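Local coordinates for protein MS5a (PDB 6L77) that is a meiosis-related plant protein of cystatin-like fold that appears to enhance papain in a non-canonical way, although its function in the plant is not settled, at residues G21-N26 and H136-L141; K15-V20 and I81-Y86; L141-S146 and S159-L164. All blocks are in the same frame, centred on the assembly; numbering follows the deposited sequence.

Contact 1. Residues G21-N26 and H136-L141; sequences GLHRYN and HDWIRL
Helix 21-26 and the beginning of the helix that runs through 138-141 come nearest at His-23 and Trp-138, whose CA atoms are 6.9 Å apart. The two helices pack on the long antiparallel sheet of this cystatin-like structure, and their meeting is a buried helix-helix contact. His-23 carries it. With CG anti to the backbone N (chi1 160°), its imidazole reaches across to the first turn of the other helix, where CB of Trp-138 sits over one ring face in a CH-pi contact, 3.8 Å from the ring centroid; the nearest ring atom is CE1, 3.4 Å from that CB. The indole itself leads away: chi1 of 65° places CG of Trp-138 between its backbone N and carbonyl carbon. The imidazole and the five-membered indole ring lie almost flat to each other, planes at 20°, but displaced, with centroids 5.3 Å apart and little ring-on-ring overlap. Beyond the segments, NE2 of His-23 is hydrogen-bonded to the Tyr-142 hydroxyl, and NE1 of Trp-138 to the Leu-180 carbonyl oxygen, so both polar ring ends are satisfied inside the core. A leucine in place of His-23 would probably leave the Tyr-142 hydroxyl without its imidazole mate and Trp-138 CB without a flat face to rest on. One turn further along, Leu-141 CD2 stands 4.1 Å from CB of His-23.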
loop_
_atom_site.group_PDB
_atom_site.type_symbol
_atom_site.label_atom_id
_atom_site.label_comp_id
_atom_site.label_asym_id
_atom_site.label_seq_id
_atom_site.Cartn_x
_atom_site.Cartn_y
_atom_site.Cartn_z
ATOM N N GLY A 21 3.699 -7.635 0.870
ATOM C CA GLY A 21 4.793 -8.297 1.559
ATOM C C GLY A 21 6.132 -8.029 0.899
ATOM O O GLY A 21 7.130 -7.794 1.578
ATOM N N LEU A 22 6.179 -8.097 -0.437
ATOM C CA LEU A 22 7.428 -7.787 -1.128
ATOM C C LEU A 22 7.829 -6.334 -0.917
ATOM O O LEU A 22 9.023 -6.028 -0.803
ATOM C CB LEU A 22 7.289 -8.098 -2.616
ATOM C CG LEU A 22 7.200 -9.598 -2.922
ATOM C CD1 LEU A 22 6.940 -9.768 -4.378
ATOM C CD2 LEU A 22 8.507 -10.286 -2.549
ATOM N N HIS A 23 6.839 -5.432 -0.858
ATOM C CA HIS A 23 7.085 -4.019 -0.560
ATOM C C HIS A 23 7.755 -3.845 0.803
ATOM O O HIS A 23 8.741 -3.110 0.940
ATOM C CB HIS A 23 5.733 -3.280 -0.635
ATOM C CG HIS A 23 5.677 -1.960 0.069
ATOM N ND1 HIS A 23 6.610 -0.958 -0.114
ATOM C CD2 HIS A 23 4.746 -1.454 0.918
ATOM C CE1 HIS A 23 6.270 0.096 0.614
ATOM N NE2 HIS A 23 5.140 -0.179 1.246
ATOM N N ARG A 24 7.227 -4.502 1.829
ATOM C CA ARG A 24 7.812 -4.390 3.165
ATOM C C ARG A 24 9.246 -4.900 3.170
ATOM O O ARG A 24 10.161 -4.214 3.645
ATOM C CB ARG A 24 6.946 -5.163 4.172
ATOM C CG ARG A 24 7.545 -5.272 5.582
ATOM C CD ARG A 24 6.568 -5.902 6.560
ATOM N NE ARG A 24 7.121 -5.970 7.919
ATOM C CZ ARG A 24 7.787 -7.010 8.405
ATOM N NH1 ARG A 24 7.981 -8.088 7.660
ATOM N NH2 ARG A 24 8.248 -6.983 9.648
ATOM N N TYR A 25 9.466 -6.086 2.599
ATOM C CA TYR A 25 10.814 -6.658 2.539
ATOM C C TYR A 25 11.766 -5.775 1.742
ATOM O O TYR A 25 12.866 -5.450 2.203
ATOM C CB TYR A 25 10.757 -8.056 1.915
ATOM C CG TYR A 25 12.086 -8.757 1.909
ATOM C CD1 TYR A 25 12.531 -9.454 3.033
ATOM C CD2 TYR A 25 12.902 -8.727 0.781
ATOM C CE1 TYR A 25 13.759 -10.104 3.030
ATOM C CE2 TYR A 25 14.130 -9.373 0.770
ATOM C CZ TYR A 25 14.548 -10.058 1.897
ATOM O OH TYR A 25 15.763 -10.706 1.895
ATOM N N ASN A 26 11.365 -5.393 0.530
ATOM C CA ASN A 26 12.254 -4.612 -0.333
ATOM C C ASN A 26 12.648 -3.297 0.321
ATOM O O ASN A 26 13.794 -2.849 0.190
ATOM C CB ASN A 26 11.587 -4.322 -1.676
ATOM C CG ASN A 26 11.591 -5.513 -2.596
ATOM O OD1 ASN A 26 12.479 -6.374 -2.522
ATOM N ND2 ASN A 26 10.609 -5.566 -3.490
ATOM N N HIS A 136 8.911 5.341 -7.320
ATOM C CA HIS A 136 8.621 4.627 -6.077
ATOM C C HIS A 136 7.223 4.028 -6.186
ATOM O O HIS A 136 6.239 4.669 -5.816
ATOM C CB HIS A 136 8.772 5.557 -4.879
ATOM C CG HIS A 136 10.135 6.168 -4.786
ATOM N ND1 HIS A 136 10.462 7.352 -5.410
ATOM C CD2 HIS A 136 11.270 5.726 -4.198
ATOM C CE1 HIS A 136 11.735 7.626 -5.189
ATOM N NE2 HIS A 136 12.248 6.659 -4.453
ATOM N N ASP A 137 7.145 2.786 -6.672
ATOM C CA ASP A 137 5.860 2.228 -7.085
ATOM C C ASP A 137 4.988 1.780 -5.925
ATOM O O ASP A 137 3.865 1.331 -6.169
ATOM C CB ASP A 137 6.060 1.060 -8.070
ATOM C CG ASP A 137 6.822 -0.131 -7.472
ATOM O OD1 ASP A 137 7.027 -0.211 -6.243
ATOM O OD2 ASP A 137 7.217 -1.014 -8.265
ATOM N N TRP A 138 5.449 1.891 -4.676
ATOM C CA TRP A 138 4.523 1.635 -3.577
ATOM C C TRP A 138 3.386 2.649 -3.549
ATOM O O TRP A 138 2.319 2.355 -3.010
ATOM C CB TRP A 138 5.261 1.616 -2.233
ATOM C CG TRP A 138 5.896 2.917 -1.795
ATOM C CD1 TRP A 138 7.215 3.275 -1.918
ATOM C CD2 TRP A 138 5.247 4.012 -1.130
ATOM N NE1 TRP A 138 7.419 4.522 -1.369
ATOM C CE2 TRP A 138 6.226 4.996 -0.884
ATOM C CE3 TRP A 138 3.931 4.248 -0.709
ATOM C CZ2 TRP A 138 5.928 6.210 -0.245
ATOM C CZ3 TRP A 138 3.636 5.447 -0.089
ATOM C CH2 TRP A 138 4.633 6.414 0.147
ATOM N N ILE A 139 3.586 3.838 -4.115
ATOM C CA ILE A 139 2.493 4.796 -4.210
ATOM C C ILE A 139 1.392 4.236 -5.101
ATOM O O ILE A 139 0.216 4.213 -4.722
ATOM C CB ILE A 139 3.026 6.148 -4.714
ATOM C CG1 ILE A 139 3.961 6.747 -3.655
ATOM C CG2 ILE A 139 1.889 7.111 -5.063
ATOM C CD1 ILE A 139 4.698 7.999 -4.143
ATOM N N ARG A 140 1.766 3.726 -6.282
ATOM C CA ARG A 140 0.782 3.083 -7.147
ATOM C C ARG A 140 0.141 1.882 -6.463
ATOM O O ARG A 140 -1.070 1.662 -6.591
ATOM C CB ARG A 140 1.420 2.646 -8.470
ATOM C CG ARG A 140 0.488 1.739 -9.305
ATOM C CD ARG A 140 0.991 1.537 -10.721
ATOM N NE ARG A 140 2.397 1.154 -10.764
ATOM C CZ ARG A 140 2.839 -0.094 -10.646
ATOM N NH1 ARG A 140 1.978 -1.089 -10.470
ATOM N NH2 ARG A 140 4.143 -0.347 -10.699
ATOM N N LEU A 141 0.938 1.091 -5.735
ATOM C CA LEU A 141 0.385 -0.032 -4.982
ATOM C C LEU A 141 -0.724 0.415 -4.030
ATOM O O LEU A 141 -1.795 -0.207 -3.972
ATOM C CB LEU A 141 1.503 -0.732 -4.204
ATOM C CG LEU A 141 1.044 -1.882 -3.292
ATOM C CD1 LEU A 141 0.342 -2.964 -4.100
ATOM C CD2 LEU A 141 2.233 -2.465 -2.567
#

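Contact 2. Residues K15-V20 and I81-Y86; sequences KLYATV and IDFTCY
Tyr-17 lays the edge of its ring on the face of Phe-83, CE1 standing over the centre of the phenyl ring and 3.6 Å above its plane. The pair is an edge-to-face stack at the helix-sheet interface of the cystatin-like fold, where helix 15-20 passes strand 82-86 at an axis distance of 9.9 Å and a crossing angle of -50°. The ring planes meet at 57° and the centroids are 4.8 Å apart, so the tyrosine is tilted rather than upright. Its OH lies above the CD2 side of the same ring, 3.6 Å from CD2 of Phe-83, and is hydrogen-bonded to OE1 of Gln-75, which satisfies this buried hydroxyl. Phe-83 and Cys-85, two positions apart on the strand, both point toward the helix, while Thr-84 between them points away. Val-73 of the adjoining strand 65-75 packs against Tyr-17, Phe-83 and Cys-85. Val-20, one helical turn after Tyr-17, meets Phe-83 at its edge: CG1, anti to the valine N (chi1 169°), lies near the plane of the ring, 4.0 Å from CE1 of Phe-83. The same methyl reaches the next inward-facing residue, with Val-20 CG1 4.1 Å from CB of Cys-85.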
loop_
_atom_site.group_PDB
_atom_site.type_symbol
_atom_site.label_atom_id
_atom_site.label_comp_id
_atom_site.label_asym_id
_atom_site.label_seq_id
_atom_site.Cartn_x
_atom_site.Cartn_y
_atom_site.Cartn_z
ATOM N N LYS A 15 -2.885 -11.549 -4.589
ATOM C CA LYS A 15 -1.787 -10.936 -5.326
ATOM C C LYS A 15 -1.396 -9.600 -4.706
ATOM O O LYS A 15 -0.206 -9.307 -4.552
ATOM C CB LYS A 15 -2.179 -10.756 -6.791
ATOM C CG LYS A 15 -1.079 -10.125 -7.619
ATOM C CD LYS A 15 -1.490 -9.947 -9.067
ATOM C CE LYS A 15 -0.514 -9.046 -9.803
ATOM N NZ LYS A 15 -0.957 -8.832 -11.209
ATOM N N LEU A 16 -2.385 -8.796 -4.308
ATOM C CA LEU A 16 -2.072 -7.501 -3.707
ATOM C C LEU A 16 -1.357 -7.674 -2.368
ATOM O O LEU A 16 -0.367 -6.988 -2.097
ATOM C CB LEU A 16 -3.352 -6.675 -3.548
ATOM C CG LEU A 16 -4.008 -6.183 -4.845
ATOM C CD1 LEU A 16 -5.382 -5.570 -4.573
ATOM C CD2 LEU A 16 -3.123 -5.189 -5.570
ATOM N N TYR A 17 -1.813 -8.613 -1.529
ATOM C CA TYR A 17 -1.129 -8.820 -0.252
ATOM C C TYR A 17 0.265 -9.403 -0.450
ATOM O O TYR A 17 1.189 -9.074 0.303
ATOM C CB TYR A 17 -1.959 -9.717 0.669
ATOM C CG TYR A 17 -3.144 -8.995 1.254
ATOM C CD1 TYR A 17 -3.175 -7.607 1.283
ATOM C CD2 TYR A 17 -4.237 -9.685 1.771
ATOM C CE1 TYR A 17 -4.262 -6.914 1.810
ATOM C CE2 TYR A 17 -5.337 -8.995 2.309
ATOM C CZ TYR A 17 -5.335 -7.612 2.319
ATOM O OH TYR A 17 -6.398 -6.909 2.841
ATOM N N ALA A 18 0.440 -10.277 -1.442
ATOM C CA ALA A 18 1.795 -10.725 -1.769
ATOM C C ALA A 18 2.690 -9.546 -2.150
ATOM O O ALA A 18 3.865 -9.484 -1.767
ATOM C CB ALA A 18 1.753 -11.736 -2.910
ATOM N N THR A 19 2.156 -8.612 -2.926
ATOM C CA THR A 19 2.957 -7.470 -3.341
ATOM C C THR A 19 3.236 -6.535 -2.167
ATOM O O THR A 19 4.317 -5.939 -2.088
ATOM C CB THR A 19 2.230 -6.748 -4.474
ATOM O OG1 THR A 19 1.929 -7.698 -5.496
ATOM C CG2 THR A 19 3.073 -5.612 -5.052
ATOM N N VAL A 20 2.288 -6.413 -1.239
ATOM C CA VAL A 20 2.547 -5.668 -0.007
ATOM C C VAL A 20 3.698 -6.303 0.764
ATOM O O VAL A 20 4.572 -5.602 1.293
ATOM C CB VAL A 20 1.273 -5.597 0.851
ATOM C CG1 VAL A 20 1.601 -5.069 2.261
ATOM C CG2 VAL A 20 0.244 -4.713 0.178
ATOM N N ILE A 81 -9.293 -0.056 3.038
ATOM C CA ILE A 81 -7.997 -0.565 3.481
ATOM C C ILE A 81 -7.965 -0.627 5.005
ATOM O O ILE A 81 -8.189 0.380 5.683
ATOM C CB ILE A 81 -6.858 0.303 2.945
ATOM C CG1 ILE A 81 -6.746 0.160 1.430
ATOM C CG2 ILE A 81 -5.554 -0.108 3.605
ATOM C CD1 ILE A 81 -5.573 0.938 0.846
ATOM N N ASP A 82 -7.688 -1.813 5.554
ATOM C CA ASP A 82 -7.523 -1.959 7.006
ATOM C C ASP A 82 -6.857 -3.324 7.244
ATOM O O ASP A 82 -7.546 -4.332 7.384
ATOM C CB ASP A 82 -8.857 -1.849 7.723
ATOM C CG ASP A 82 -8.709 -1.793 9.226
ATOM O OD1 ASP A 82 -7.565 -1.914 9.725
ATOM O OD2 ASP A 82 -9.740 -1.619 9.910
ATOM N N PHE A 83 -5.521 -3.341 7.268
ATOM C CA PHE A 83 -4.831 -4.620 7.433
ATOM C C PHE A 83 -3.416 -4.389 7.944
ATOM O O PHE A 83 -2.889 -3.281 7.867
ATOM C CB PHE A 83 -4.798 -5.411 6.120
ATOM C CG PHE A 83 -3.996 -4.746 5.015
ATOM C CD1 PHE A 83 -2.619 -4.885 4.950
ATOM C CD2 PHE A 83 -4.636 -4.009 4.032
ATOM C CE1 PHE A 83 -1.897 -4.284 3.931
ATOM C CE2 PHE A 83 -3.920 -3.408 3.012
ATOM C CZ PHE A 83 -2.554 -3.544 2.966
ATOM N N THR A 84 -2.798 -5.463 8.438
ATOM C CA THR A 84 -1.426 -5.428 8.935
ATOM C C THR A 84 -0.626 -6.557 8.303
ATOM O O THR A 84 -1.062 -7.717 8.328
ATOM C CB THR A 84 -1.384 -5.573 10.466
ATOM O OG1 THR A 84 -2.126 -4.509 11.073
ATOM C CG2 THR A 84 0.070 -5.534 10.977
ATOM N N CYS A 85 0.548 -6.222 7.754
ATOM C CA CYS A 85 1.503 -7.219 7.260
ATOM C C CYS A 85 2.531 -7.492 8.354
ATOM O O CYS A 85 3.307 -6.602 8.722
ATOM C CB CYS A 85 2.182 -6.747 5.973
ATOM S SG CYS A 85 3.431 -7.913 5.344
ATOM N N TYR A 86 2.542 -8.726 8.865
ATOM C CA TYR A 86 3.370 -9.112 10.007
ATOM C C TYR A 86 4.652 -9.830 9.618
ATOM O O TYR A 86 5.654 -9.718 10.325
ATOM C CB TYR A 86 2.587 -10.038 10.951
ATOM C CG TYR A 86 1.483 -9.353 11.705
ATOM C CD1 TYR A 86 1.753 -8.629 12.863
ATOM C CD2 TYR A 86 0.161 -9.442 11.274
ATOM C CE1 TYR A 86 0.739 -8.000 13.574
ATOM C CE2 TYR A 86 -0.860 -8.810 11.975
ATOM C CZ TYR A 86 -0.562 -8.094 13.127
ATOM O OH TYR A 86 -1.577 -7.469 13.822
#

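Contact 3. Residues L141-S146 and S159-L164; sequences LYMEIS and SDLKIL
Helix 141-146 lies across strand 161-164 of the long antiparallel sheet, and Met-143, present as selenomethionine, is the main helix side chain in the contact. The short axes approach to 10.2 Å and their directions differ by 126°. The side chain of Met-143 leaves the helix extended, CG anti to the backbone N (chi1 172°), which carries SE to 3.6 Å from CG1 of Ile-163. The chain bends only at its end, where chi3 of 62° turns CE to lie 3.9 Å from CB of Leu-161. This is helix-on-sheet packing of the cystatin-like kind, built on apolar side chains. Met-143 and Leu-161 run alongside each other, pointing opposite ways, with the leucine CD1 methyl 4.2 Å from CG of Met-143. Tyr-192 of the adjoining strand 186-195 packs against both of them. On the more exposed side of the contact, the aliphatic part of Glu-144 adds a looser touch, its CG 4.4 Å from CD1 of Leu-161, while its OE2 has a long, weak ion pair with Arg-140. Ile-163 lies across the Met-143 chain, and its terminal methyl CD1 comes to 4.1 Å from CE of Met-143.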
loop_
_atom_site.group_PDB
_atom_site.type_symbol
_atom_site.label_atom_id
_atom_site.label_comp_id
_atom_site.label_asym_id
_atom_site.label_seq_id
_atom_site.Cartn_x
_atom_site.Cartn_y
_atom_site.Cartn_z
ATOM N N LEU A 141 0.938 1.091 -5.735
ATOM C CA LEU A 141 0.385 -0.032 -4.982
ATOM C C LEU A 141 -0.724 0.415 -4.030
ATOM O O LEU A 141 -1.795 -0.207 -3.972
ATOM C CB LEU A 141 1.503 -0.732 -4.204
ATOM C CG LEU A 141 1.044 -1.882 -3.292
ATOM C CD1 LEU A 141 0.342 -2.964 -4.100
ATOM C CD2 LEU A 141 2.233 -2.465 -2.567
ATOM N N TYR A 142 -0.481 1.481 -3.253
ATOM C CA TYR A 142 -1.496 1.886 -2.281
ATOM C C TYR A 142 -2.743 2.391 -2.993
ATOM O O TYR A 142 -3.869 2.124 -2.548
ATOM C CB TYR A 142 -0.962 2.953 -1.320
ATOM C CG TYR A 142 0.152 2.526 -0.361
ATOM C CD1 TYR A 142 0.816 1.303 -0.500
ATOM C CD2 TYR A 142 0.537 3.366 0.684
ATOM C CE1 TYR A 142 1.842 0.935 0.391
ATOM C CE2 TYR A 142 1.555 3.012 1.564
ATOM C CZ TYR A 142 2.205 1.801 1.409
ATOM O OH TYR A 142 3.213 1.464 2.278
HETATM N N MSE A 143 -2.570 3.088 -4.115
HETATM C CA MSE A 143 -3.719 3.471 -4.951
HETATM C C MSE A 143 -4.505 2.248 -5.442
HETATM O O MSE A 143 -5.737 2.212 -5.390
HETATM C CB MSE A 143 -3.261 4.293 -6.161
HETATM C CG MSE A 143 -4.379 4.552 -7.182
HETATM SE SE MSE A 143 -3.713 5.395 -8.833
HETATM C CE MSE A 143 -2.500 3.978 -9.437
ATOM N N GLU A 144 -3.778 1.240 -5.928
ATOM C CA GLU A 144 -4.443 0.053 -6.460
ATOM C C GLU A 144 -5.236 -0.675 -5.382
ATOM O O GLU A 144 -6.361 -1.130 -5.629
ATOM C CB GLU A 144 -3.412 -0.872 -7.105
ATOM C CG GLU A 144 -2.892 -0.296 -8.410
ATOM C CD GLU A 144 -1.824 -1.150 -9.064
ATOM O OE1 GLU A 144 -1.358 -2.127 -8.434
ATOM O OE2 GLU A 144 -1.451 -0.831 -10.213
ATOM N N ILE A 145 -4.677 -0.793 -4.178
ATOM C CA ILE A 145 -5.411 -1.441 -3.096
ATOM C C ILE A 145 -6.631 -0.614 -2.707
ATOM O O ILE A 145 -7.702 -1.162 -2.424
ATOM C CB ILE A 145 -4.481 -1.688 -1.893
ATOM C CG1 ILE A 145 -3.337 -2.617 -2.310
ATOM C CG2 ILE A 145 -5.260 -2.308 -0.740
ATOM C CD1 ILE A 145 -2.258 -2.769 -1.272
ATOM N N SER A 146 -6.493 0.714 -2.703
ATOM C CA SER A 146 -7.631 1.583 -2.410
ATOM C C SER A 146 -8.732 1.413 -3.447
ATOM O O SER A 146 -9.917 1.305 -3.103
ATOM C CB SER A 146 -7.174 3.045 -2.361
ATOM O OG SER A 146 -6.175 3.236 -1.375
ATOM N N SER A 159 -4.584 -0.809 -15.110
ATOM C CA SER A 159 -4.046 0.109 -16.105
ATOM C C SER A 159 -5.029 1.215 -16.472
ATOM O O SER A 159 -4.642 2.150 -17.183
ATOM C CB SER A 159 -3.616 -0.661 -17.357
ATOM O OG SER A 159 -4.735 -1.150 -18.068
ATOM N N ASP A 160 -6.281 1.138 -16.007
ATOM C CA ASP A 160 -7.217 2.243 -16.178
ATOM C C ASP A 160 -6.926 3.412 -15.246
ATOM O O ASP A 160 -7.536 4.475 -15.409
ATOM C CB ASP A 160 -8.656 1.779 -15.938
ATOM C CG ASP A 160 -9.114 0.725 -16.932
ATOM O OD1 ASP A 160 -8.505 0.622 -18.019
ATOM O OD2 ASP A 160 -10.095 0.013 -16.627
ATOM N N LEU A 161 -6.037 3.239 -14.272
ATOM C CA LEU A 161 -5.777 4.253 -13.260
ATOM C C LEU A 161 -4.584 5.104 -13.667
ATOM O O LEU A 161 -3.574 4.583 -14.148
ATOM C CB LEU A 161 -5.512 3.603 -11.902
ATOM C CG LEU A 161 -6.588 2.638 -11.418
ATOM C CD1 LEU A 161 -6.253 2.133 -10.015
ATOM C CD2 LEU A 161 -7.966 3.313 -11.457
ATOM N N LYS A 162 -4.703 6.416 -13.459
ATOM C CA LYS A 162 -3.641 7.361 -13.790
ATOM C C LYS A 162 -3.462 8.342 -12.643
ATOM O O LYS A 162 -4.385 9.097 -12.325
ATOM C CB LYS A 162 -3.966 8.114 -15.083
ATOM C CG LYS A 162 -2.982 9.222 -15.402
ATOM C CD LYS A 162 -3.374 9.956 -16.665
ATOM C CE LYS A 162 -2.382 11.054 -16.987
ATOM N NZ LYS A 162 -2.862 11.907 -18.108
ATOM N N ILE A 163 -2.268 8.364 -12.049
ATOM C CA ILE A 163 -2.008 9.265 -10.929
ATOM C C ILE A 163 -1.885 10.700 -11.424
ATOM O O ILE A 163 -1.166 10.985 -12.390
ATOM C CB ILE A 163 -0.741 8.839 -10.174
ATOM C CG1 ILE A 163 -0.895 7.425 -9.614
ATOM C CG2 ILE A 163 -0.450 9.822 -9.061
ATOM C CD1 ILE A 163 0.352 6.901 -8.941
ATOM N N LEU A 164 -2.577 11.620 -10.754
ATOM C CA LEU A 164 -2.500 13.035 -11.101
ATOM C C LEU A 164 -1.745 13.871 -10.085
ATOM O O LEU A 164 -1.096 14.847 -10.473
ATOM C CB LEU A 164 -3.903 13.631 -11.266
ATOM C CG LEU A 164 -4.789 12.988 -12.330
ATOM C CD1 LEU A 164 -6.146 13.660 -12.343
ATOM C CD2 LEU A 164 -4.130 13.087 -13.690
#

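In the fold
Two helices tie the three contacts together. Helix 12-29 serves contacts 1 and 2, whose centres are about 10 Å apart, and helix 138-150 serves contacts 1 and 3, about 13 Å apart and sharing Leu-141. Contacts 2 and 3 set these helices on different strands of one sheet, while contact 1 joins helix to helix. The bond from His-23 to the Tyr-142 hydroxyl links contact 1 to segment 141-146. Contacts 2 and 3, with centres about 15 Å apart, also touch directly, with Val-20 CG2 3.5 Å from Ile-145 CD1 and Ile-81 CG1 3.6 Å from Ile-145 CG2.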